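Local coordinates for probable outer membrane protein (Pseudomonas aeruginosa, PDB 3DWO) that probably carries long-chain fatty acids and other hydrophobic compounds across the outer membrane, as a beta-barrel channel of the FadL family, at residues 10-14 and 398-404; 254-259 and 271-275; 350-356 and 382-388. All blocks are in the same frame, centred on the assembly; numbering follows the deposited sequence.

Overall arrangement
Interactions 1 and 3 share one part of the beta barrel, with centres 9 Å apart. Strand 395-411, on which helix 10-14 rests, pairs with strand 378-388, which in turn pairs with strand 351-360. Two polar links join the contacts: a salt bridge of 2.8 Å from Arg354 NH2 to Asp398 OD1, and a probable hydrogen bond of 2.9 Å between Ser402 OG and Ser382 OG. Interaction 2 lies on the other side of the chain's centre, with centres 49 Å from interaction 1 and 58 Å from interaction 3, in a helical excursion between barrel strands. Bound detergent touches all three: beside Trp13 and Gln404, beside Ala257 and Leu272, and on the outer barrel surface.

Interaction 1. Residues 10-14 and 398-404; sequences TAGWG and DAAYSRQ. With C8E ((hydroxyethyloxy)tri(ethyloxy)octane), chain E.
Helix 10-14 lies against strand 398-404 at 40° between their chain directions; the axes approach to 6.9 Å, and the backbones are nearest at Gly14 CA and Ala400 CA, 4.8 Å apart. At this point the methyl group of Ala400 presses on a helical turn: its CB lies 3.4 Å from Thr10 O and also touches Gly14 N, the acceptor and donor of the turn's own backbone hydrogen bond. A water donates to both Thr10 O and Ala399 O, tying the first helical carbonyl to the strand. Thr10 meets Asp398 tightly, OG1 standing 3.0 Å from Asp398 CB; the hydroxyl meets a carbon here, and its hydrogen-bond partner is Ser438. At the other end Trp13 CG lies beside its backbone N (chi1 -87°), which carries the indole along the strand. Its CE3 comes 3.7 Å from Ser402 CB, while Ser402 OG sits at the ring edge, in plane. Gln404 folds back at chi2 and brings NE2 to 4.0 Å from Trp13 CZ3, its amide turned 71° from the indole, and NE2 also makes a weak hydrogen bond to Ser402 OG. Beyond them a detergent's ether chain passes the indole edge and approaches Gln404, C13 lying 3.4 Å from Gln404 CG. The short N-terminal helix is thus packed against the inner side of the barrel wall: Ser402 OG bonds to Ser382 OG on neighbouring strand 378-388, Asp398 is salt-bridged to Arg354 one strand further on, strand 423-441 flanks the other side, and Trp13 reaches Phe380 of strand 378-388 and Asn50 of strand 44-63.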
# COMPACT_ATOMS: atom_id res chain seq x y z
N THR A 10 17.05 -3.11 5.86
CA THR A 10 17.85 -3.30 4.66
C THR A 10 18.29 -4.74 4.44
O THR A 10 18.31 -5.21 3.30
CB THR A 10 19.08 -2.40 4.68
OG1 THR A 10 19.95 -2.82 5.74
CG2 THR A 10 18.67 -0.97 4.91
N ALA A 11 18.65 -5.43 5.51
CA ALA A 11 19.07 -6.82 5.40
C ALA A 11 17.91 -7.61 4.80
O ALA A 11 18.10 -8.40 3.88
CB ALA A 11 19.42 -7.38 6.78
N GLY A 12 16.70 -7.37 5.31
CA GLY A 12 15.53 -8.05 4.78
C GLY A 12 15.35 -7.77 3.29
O GLY A 12 15.11 -8.69 2.50
N TRP A 13 15.47 -6.50 2.90
CA TRP A 13 15.33 -6.14 1.50
C TRP A 13 16.36 -6.86 0.65
O TRP A 13 16.08 -7.24 -0.49
CB TRP A 13 15.47 -4.63 1.30
CG TRP A 13 14.19 -3.87 1.47
CD1 TRP A 13 13.81 -3.13 2.55
CD2 TRP A 13 13.09 -3.84 0.55
NE1 TRP A 13 12.54 -2.64 2.36
CE2 TRP A 13 12.07 -3.06 1.14
CE3 TRP A 13 12.86 -4.40 -0.72
CZ2 TRP A 13 10.84 -2.82 0.52
CZ3 TRP A 13 11.64 -4.16 -1.34
CH2 TRP A 13 10.64 -3.38 -0.72
N GLY A 14 17.56 -7.03 1.21
CA GLY A 14 18.63 -7.69 0.48
C GLY A 14 18.34 -9.14 0.11
O GLY A 14 18.89 -9.66 -0.86
N ASP A 398 24.46 -1.68 6.26
CA ASP A 398 23.92 -2.59 5.26
C ASP A 398 23.37 -1.84 4.07
O ASP A 398 22.86 -0.72 4.21
CB ASP A 398 22.83 -3.48 5.85
CG ASP A 398 23.39 -4.54 6.77
OD1 ASP A 398 22.62 -5.41 7.21
OD2 ASP A 398 24.60 -4.49 7.06
N ALA A 399 23.47 -2.46 2.90
CA ALA A 399 22.98 -1.87 1.67
C ALA A 399 22.17 -2.92 0.93
O ALA A 399 22.39 -4.12 1.12
CB ALA A 399 24.13 -1.41 0.81
N ALA A 400 21.23 -2.48 0.11
CA ALA A 400 20.42 -3.41 -0.64
C ALA A 400 19.81 -2.74 -1.85
O ALA A 400 19.59 -1.52 -1.86
CB ALA A 400 19.31 -3.98 0.25
N TYR A 401 19.56 -3.53 -2.88
CA TYR A 401 18.93 -3.07 -4.10
C TYR A 401 17.90 -4.12 -4.41
O TYR A 401 18.18 -5.31 -4.31
CB TYR A 401 19.91 -2.99 -5.27
CG TYR A 401 19.21 -2.63 -6.57
CD1 TYR A 401 18.64 -1.37 -6.75
CD2 TYR A 401 19.05 -3.57 -7.59
CE1 TYR A 401 17.93 -1.06 -7.91
CE2 TYR A 401 18.35 -3.27 -8.75
CZ TYR A 401 17.79 -2.01 -8.91
OH TYR A 401 17.10 -1.70 -10.06
N SER A 402 16.70 -3.68 -4.78
CA SER A 402 15.65 -4.62 -5.10
C SER A 402 14.84 -4.14 -6.29
O SER A 402 14.42 -2.99 -6.35
CB SER A 402 14.74 -4.81 -3.88
OG SER A 402 13.75 -5.78 -4.15
N ARG A 403 14.66 -5.03 -7.26
CA ARG A 403 13.90 -4.72 -8.45
C ARG A 403 12.61 -5.52 -8.41
O ARG A 403 12.61 -6.70 -8.07
CB ARG A 403 14.70 -5.07 -9.71
CG ARG A 403 13.88 -5.07 -10.99
CD ARG A 403 13.21 -3.71 -11.24
NE ARG A 403 12.14 -3.79 -12.23
CZ ARG A 403 12.31 -4.07 -13.51
NH1 ARG A 403 13.53 -4.30 -13.99
NH2 ARG A 403 11.27 -4.13 -14.33
N GLN A 404 11.50 -4.87 -8.75
CA GLN A 404 10.21 -5.53 -8.76
C GLN A 404 9.68 -5.55 -10.18
O GLN A 404 9.42 -4.49 -10.78
CB GLN A 404 9.21 -4.81 -7.85
CG GLN A 404 9.59 -4.76 -6.37
CD GLN A 404 10.66 -3.73 -6.06
OE1 GLN A 404 10.56 -2.58 -6.47
NE2 GLN A 404 11.69 -4.15 -5.33
C1 C8E E . 4.18 8.23 0.23
C2 C8E E . 3.87 7.17 -0.73
C3 C8E E . 3.89 5.83 -0.16
C4 C8E E . 5.18 5.24 -0.46
C5 C8E E . 4.98 3.86 -0.94
C6 C8E E . 6.22 3.11 -0.81
C7 C8E E . 5.86 1.92 -1.55
C8 C8E E . 7.00 1.57 -2.41
O9 C8E E . 7.29 0.30 -2.97
C10 C8E E . 7.51 -0.81 -2.12
C11 C8E E . 7.77 -1.95 -3.06
O12 C8E E . 6.67 -2.12 -3.98
C13 C8E E . 6.95 -2.95 -5.14
C14 C8E E . 6.31 -2.82 -6.55
O15 C8E E . 6.15 -1.66 -7.42
C16 C8E E . 4.89 -0.99 -7.16
C17 C8E E . 3.71 -1.50 -8.00
O18 C8E E . 3.14 -0.74 -9.09
C19 C8E E . 2.05 0.13 -8.65
C20 C8E E . 0.55 -0.07 -9.08
O21 C8E E . -0.36 -0.61 -8.12
O HOH W 1 21.08 -5.96 2.58

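Interaction 2. Residues 254-259 and 271-275; sequences TEGAIE and DLRMG. With C8E ((hydroxyethyloxy)tri(ethyloxy)octane), chain C.
Met274 and Ile258 form the centre of this contact, with Met274 SD 3.4 Å from Ile258 CD1. The methionine is folded at both chi2 (-53°) and chi3 (-78°), which lays its thioether along the helix surface: SD faces Glu255 CA, and the terminal CE rests 4.0 Å from Glu255 CB, so that the glutamate contributes its aliphatic stem. The same CG1 branch of Ile258 that meets the sulfur also brings CD1 to Leu272 CD2, while the CG2 methyl packs 3.8 Å from Arg273 CA and touches Leu272 O. Glu259, bent at chi2, crosses the methionine at about a right angle and brings OE2 to 3.5 Å from Met274 CG. Two waters bridge helix and loop. One joins two carbonyls, donating to Ile258 O and to Leu272 O, at 2.6 Å from the latter; the second joins a carboxylate to an amide, donating to Glu259 OE2 and accepting from Met274 N. Further out, Leu272 CD2 meets the alkyl tail of a bound detergent, whose ether chain passes Ala257, C16 standing 3.3 Å from Ala257 CB. The loop is held from strand 226-248, Tyr244 OH bonding to Arg273 N and the backbone of Leu246 to that of Met274, while Asp250 bonds to Thr254 OG1 at the start of the helix. Direct contacts between helix and loop are therefore van der Waals in kind, and polar coupling passes through water, a mixture consistent with a loop excursion whose apolar side also accepts detergent.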
# COMPACT_ATOMS: atom_id res chain seq x y z
N THR A 254 -21.49 22.88 -12.78
CA THR A 254 -21.53 22.03 -11.61
C THR A 254 -22.12 22.71 -10.38
O THR A 254 -23.01 22.16 -9.74
CB THR A 254 -20.13 21.49 -11.27
OG1 THR A 254 -19.72 20.58 -12.30
CG2 THR A 254 -20.14 20.73 -9.95
N GLU A 255 -21.64 23.90 -10.05
CA GLU A 255 -22.14 24.60 -8.88
C GLU A 255 -23.61 24.96 -9.05
O GLU A 255 -24.39 24.89 -8.10
CB GLU A 255 -21.33 25.88 -8.61
CG GLU A 255 -21.54 26.44 -7.21
CD GLU A 255 -20.51 27.51 -6.82
OE1 GLU A 255 -20.44 27.85 -5.62
OE2 GLU A 255 -19.78 28.01 -7.69
N GLY A 256 -23.99 25.34 -10.27
CA GLY A 256 -25.38 25.69 -10.53
C GLY A 256 -26.29 24.50 -10.25
O GLY A 256 -27.36 24.65 -9.65
N ALA A 257 -25.87 23.32 -10.68
CA ALA A 257 -26.66 22.11 -10.46
C ALA A 257 -26.74 21.78 -8.98
O ALA A 257 -27.82 21.53 -8.44
CB ALA A 257 -26.03 20.94 -11.20
N ILE A 258 -25.59 21.80 -8.32
CA ILE A 258 -25.55 21.48 -6.90
C ILE A 258 -26.36 22.47 -6.08
O ILE A 258 -27.18 22.06 -5.26
CB ILE A 258 -24.08 21.41 -6.40
CG1 ILE A 258 -23.49 20.07 -6.85
CG2 ILE A 258 -24.02 21.56 -4.87
CD1 ILE A 258 -22.00 19.96 -6.65
N GLU A 259 -26.16 23.76 -6.31
CA GLU A 259 -26.91 24.76 -5.57
C GLU A 259 -28.39 24.64 -5.94
O GLU A 259 -29.27 25.01 -5.17
CB GLU A 259 -26.40 26.17 -5.89
CG GLU A 259 -24.97 26.42 -5.43
CD GLU A 259 -24.69 25.88 -4.04
OE1 GLU A 259 -25.50 26.12 -3.12
OE2 GLU A 259 -23.65 25.21 -3.85
N ASP A 271 -27.02 13.36 -1.13
CA ASP A 271 -26.89 14.73 -0.66
C ASP A 271 -25.50 15.25 -1.01
O ASP A 271 -24.61 15.27 -0.16
CB ASP A 271 -27.10 14.82 0.86
CG ASP A 271 -26.68 16.17 1.42
OD1 ASP A 271 -27.13 17.21 0.90
OD2 ASP A 271 -25.87 16.18 2.39
N LEU A 272 -25.33 15.66 -2.26
CA LEU A 272 -24.05 16.17 -2.72
C LEU A 272 -23.97 17.70 -2.61
O LEU A 272 -24.91 18.41 -2.97
CB LEU A 272 -23.80 15.74 -4.16
CG LEU A 272 -22.45 16.14 -4.76
CD1 LEU A 272 -21.34 15.37 -4.04
CD2 LEU A 272 -22.43 15.85 -6.25
N ARG A 273 -22.84 18.19 -2.12
CA ARG A 273 -22.64 19.63 -1.95
C ARG A 273 -21.29 20.02 -2.56
O ARG A 273 -20.55 19.15 -3.04
CB ARG A 273 -22.66 19.99 -0.47
CG ARG A 273 -23.93 19.52 0.25
CD ARG A 273 -23.80 19.70 1.76
NE ARG A 273 -24.97 19.21 2.48
CZ ARG A 273 -25.08 19.20 3.80
NH1 ARG A 273 -24.09 19.65 4.57
NH2 ARG A 273 -26.19 18.73 4.37
N MET A 274 -20.97 21.31 -2.54
CA MET A 274 -19.70 21.75 -3.10
C MET A 274 -18.56 21.37 -2.17
O MET A 274 -17.39 21.37 -2.56
CB MET A 274 -19.71 23.27 -3.34
CG MET A 274 -20.58 23.70 -4.52
SD MET A 274 -20.19 22.80 -6.06
CE MET A 274 -18.72 23.68 -6.59
N GLY A 275 -18.91 21.03 -0.93
CA GLY A 275 -17.93 20.63 0.06
C GLY A 275 -18.62 20.22 1.35
O GLY A 275 -19.66 20.77 1.69
C1 C8E C . -19.36 11.18 -6.20
C2 C8E C . -20.73 11.06 -6.67
C3 C8E C . -21.16 12.14 -7.54
C4 C8E C . -22.58 11.95 -7.79
C5 C8E C . -22.99 12.90 -8.85
C6 C8E C . -24.37 12.66 -9.22
C7 C8E C . -24.62 13.84 -10.03
C8 C8E C . -26.03 13.79 -10.45
O9 C8E C . -26.72 14.68 -11.31
C10 C8E C . -26.82 16.05 -10.97
C11 C8E C . -27.64 16.65 -12.06
O12 C8E C . -26.89 17.60 -12.83
C13 C8E C . -27.57 18.04 -14.03
C14 C8E C . -27.05 19.10 -15.05
O15 C8E C . -25.77 19.77 -15.22
C16 C8E C . -25.74 20.99 -14.46
C17 C8E C . -26.22 22.24 -15.22
O18 C8E C . -26.83 23.38 -14.56
C19 C8E C . -28.27 23.26 -14.46
C20 C8E C . -29.15 24.10 -13.46
O21 C8E C . -30.45 23.62 -13.13
O HOH W 2 -26.92 19.57 -4.17
O HOH W 3 -22.73 23.51 -1.56

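Interaction 3. Residues 350-356 and 382-388; sequences QWTMRAG and SLGAGYR. With C8E ((hydroxyethyloxy)tri(ethyloxy)octane), chain J; C8E ((hydroxyethyloxy)tri(ethyloxy)octane), chain G.
Tyr387 covers one face of the Trp351 indole, its CD1 3.6 Å above the plane and offset toward the rim, while Ala385 CB sits at the edge, 4.3 Å from CZ3. The two aromatic planes meet obliquely at 46°, and Tyr387 CB makes a CH-pi contact over the indole's six-membered ring. Gln350 runs beside the tyrosine, its CB 3.4 Å from Tyr387 CE1. On the other side of the sheet Arg354 extends from CG to NE and brings its guanidinium alongside the backbone of Gly384 to Gly386, with Ala385 O near its edge; a salt bridge from NE to Asp344, with Asp398 as second partner, would hold its rotation. Between these two faces the strands pair antiparallel: Thr352 with Gly386, Arg354 with Gly384 and Gly356 with Ser382 are hydrogen-bonded pairs, the shortest bond being 2.6 Å from Arg354 N to Gly384 O. Two detergents lie against the face bearing Trp351, one placing C5 3.7 Å from Leu383 CD2, and both touch Ala355. An apolar outward face and a polar inward face across antiparallel strands are characteristic of an outer-membrane beta barrel, and Trp351 and Tyr387, near the strand ends, would suit the aromatic girdle at the membrane interface.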
# COMPACT_ATOMS: atom_id res chain seq x y z
N GLN A 350 34.08 -9.42 8.33
CA GLN A 350 33.57 -8.08 8.12
C GLN A 350 32.41 -8.08 7.12
O GLN A 350 31.33 -7.58 7.41
CB GLN A 350 34.67 -7.16 7.58
CG GLN A 350 35.98 -7.18 8.35
CD GLN A 350 35.86 -6.61 9.74
OE1 GLN A 350 35.24 -7.21 10.62
NE2 GLN A 350 36.45 -5.43 9.94
N TRP A 351 32.67 -8.64 5.95
CA TRP A 351 31.68 -8.69 4.87
C TRP A 351 30.71 -9.86 4.85
O TRP A 351 31.05 -10.99 5.20
CB TRP A 351 32.39 -8.65 3.51
CG TRP A 351 32.98 -7.32 3.20
CD1 TRP A 351 34.27 -6.93 3.38
CD2 TRP A 351 32.28 -6.17 2.71
NE1 TRP A 351 34.43 -5.61 3.03
CE2 TRP A 351 33.22 -5.12 2.62
CE3 TRP A 351 30.95 -5.93 2.34
CZ2 TRP A 351 32.86 -3.84 2.18
CZ3 TRP A 351 30.60 -4.66 1.90
CH2 TRP A 351 31.56 -3.63 1.82
N THR A 352 29.49 -9.56 4.42
CA THR A 352 28.44 -10.55 4.29
C THR A 352 27.64 -10.19 3.04
O THR A 352 27.40 -9.01 2.77
CB THR A 352 27.51 -10.57 5.52
OG1 THR A 352 26.37 -11.39 5.25
CG2 THR A 352 27.06 -9.17 5.86
N MET A 353 27.27 -11.20 2.26
CA MET A 353 26.51 -10.99 1.04
C MET A 353 25.12 -11.59 1.14
O MET A 353 24.94 -12.65 1.74
CB MET A 353 27.24 -11.61 -0.15
CG MET A 353 28.41 -10.80 -0.66
SD MET A 353 29.18 -11.61 -2.08
CE MET A 353 30.91 -11.29 -1.75
N ARG A 354 24.15 -10.92 0.53
CA ARG A 354 22.77 -11.39 0.54
C ARG A 354 22.16 -11.37 -0.85
O ARG A 354 22.60 -10.61 -1.73
CB ARG A 354 21.90 -10.52 1.45
CG ARG A 354 22.51 -10.22 2.80
CD ARG A 354 21.46 -9.74 3.80
NE ARG A 354 22.06 -9.41 5.08
CZ ARG A 354 22.77 -8.30 5.30
NH1 ARG A 354 22.95 -7.43 4.32
NH2 ARG A 354 23.29 -8.08 6.50
N ALA A 355 21.15 -12.19 -1.04
CA ALA A 355 20.43 -12.29 -2.30
C ALA A 355 19.11 -13.00 -2.02
O ALA A 355 18.96 -13.69 -1.01
CB ALA A 355 21.25 -13.07 -3.31
N GLY A 356 18.14 -12.81 -2.91
CA GLY A 356 16.86 -13.45 -2.73
C GLY A 356 15.88 -13.06 -3.83
O GLY A 356 16.12 -12.13 -4.59
N SER A 382 16.39 -9.39 -5.31
CA SER A 382 17.21 -8.56 -4.43
C SER A 382 18.65 -9.00 -4.24
O SER A 382 18.97 -10.19 -4.31
CB SER A 382 16.57 -8.48 -3.03
OG SER A 382 15.21 -8.07 -3.09
N LEU A 383 19.51 -8.02 -3.99
CA LEU A 383 20.93 -8.23 -3.72
C LEU A 383 21.26 -7.35 -2.52
O LEU A 383 20.77 -6.23 -2.42
CB LEU A 383 21.78 -7.79 -4.92
CG LEU A 383 21.68 -8.61 -6.20
CD1 LEU A 383 22.56 -7.98 -7.27
CD2 LEU A 383 22.10 -10.06 -5.93
N GLY A 384 22.08 -7.86 -1.60
CA GLY A 384 22.44 -7.09 -0.43
C GLY A 384 23.82 -7.37 0.12
O GLY A 384 24.44 -8.39 -0.20
N ALA A 385 24.32 -6.46 0.94
CA ALA A 385 25.64 -6.61 1.55
C ALA A 385 25.65 -5.95 2.93
O ALA A 385 24.94 -4.98 3.17
CB ALA A 385 26.70 -5.99 0.66
N GLY A 386 26.47 -6.50 3.82
CA GLY A 386 26.57 -5.96 5.17
C GLY A 386 28.02 -5.87 5.62
O GLY A 386 28.83 -6.73 5.31
N TYR A 387 28.33 -4.81 6.36
CA TYR A 387 29.69 -4.61 6.84
C TYR A 387 29.72 -4.23 8.31
O TYR A 387 29.15 -3.22 8.70
CB TYR A 387 30.38 -3.52 6.03
CG TYR A 387 31.81 -3.27 6.44
CD1 TYR A 387 32.82 -4.19 6.12
CD2 TYR A 387 32.16 -2.15 7.18
CE1 TYR A 387 34.13 -3.99 6.52
CE2 TYR A 387 33.48 -1.94 7.59
CZ TYR A 387 34.45 -2.86 7.26
OH TYR A 387 35.75 -2.67 7.68
N ARG A 388 30.39 -5.04 9.12
CA ARG A 388 30.52 -4.76 10.55
C ARG A 388 31.88 -4.10 10.74
O ARG A 388 32.90 -4.61 10.26
CB ARG A 388 30.43 -6.04 11.38
CG ARG A 388 31.53 -7.05 11.13
CD ARG A 388 31.37 -8.24 12.06
NE ARG A 388 30.05 -8.85 11.92
CZ ARG A 388 29.63 -9.88 12.64
NH1 ARG A 388 30.42 -10.44 13.55
NH2 ARG A 388 28.41 -10.37 12.45
C1 C8E J . 27.58 -6.82 -3.90
C2 C8E J . 26.43 -7.55 -3.40
C3 C8E J . 25.95 -8.62 -4.27
C4 C8E J . 26.18 -9.88 -3.58
C5 C8E J . 25.18 -10.87 -4.04
C6 C8E J . 25.84 -12.03 -4.60
C7 C8E J . 24.80 -13.02 -4.43
C8 C8E J . 25.00 -14.08 -5.44
O9 C8E J . 24.11 -14.46 -6.48
C10 C8E J . 22.82 -14.92 -6.16
C1 C8E G . 20.46 -17.52 -2.24
C2 C8E G . 21.64 -17.42 -1.40
C3 C8E G . 22.13 -16.06 -1.19
C4 C8E G . 23.35 -15.92 -1.97
C5 C8E G . 24.36 -15.20 -1.15
C6 C8E G . 25.69 -15.39 -1.72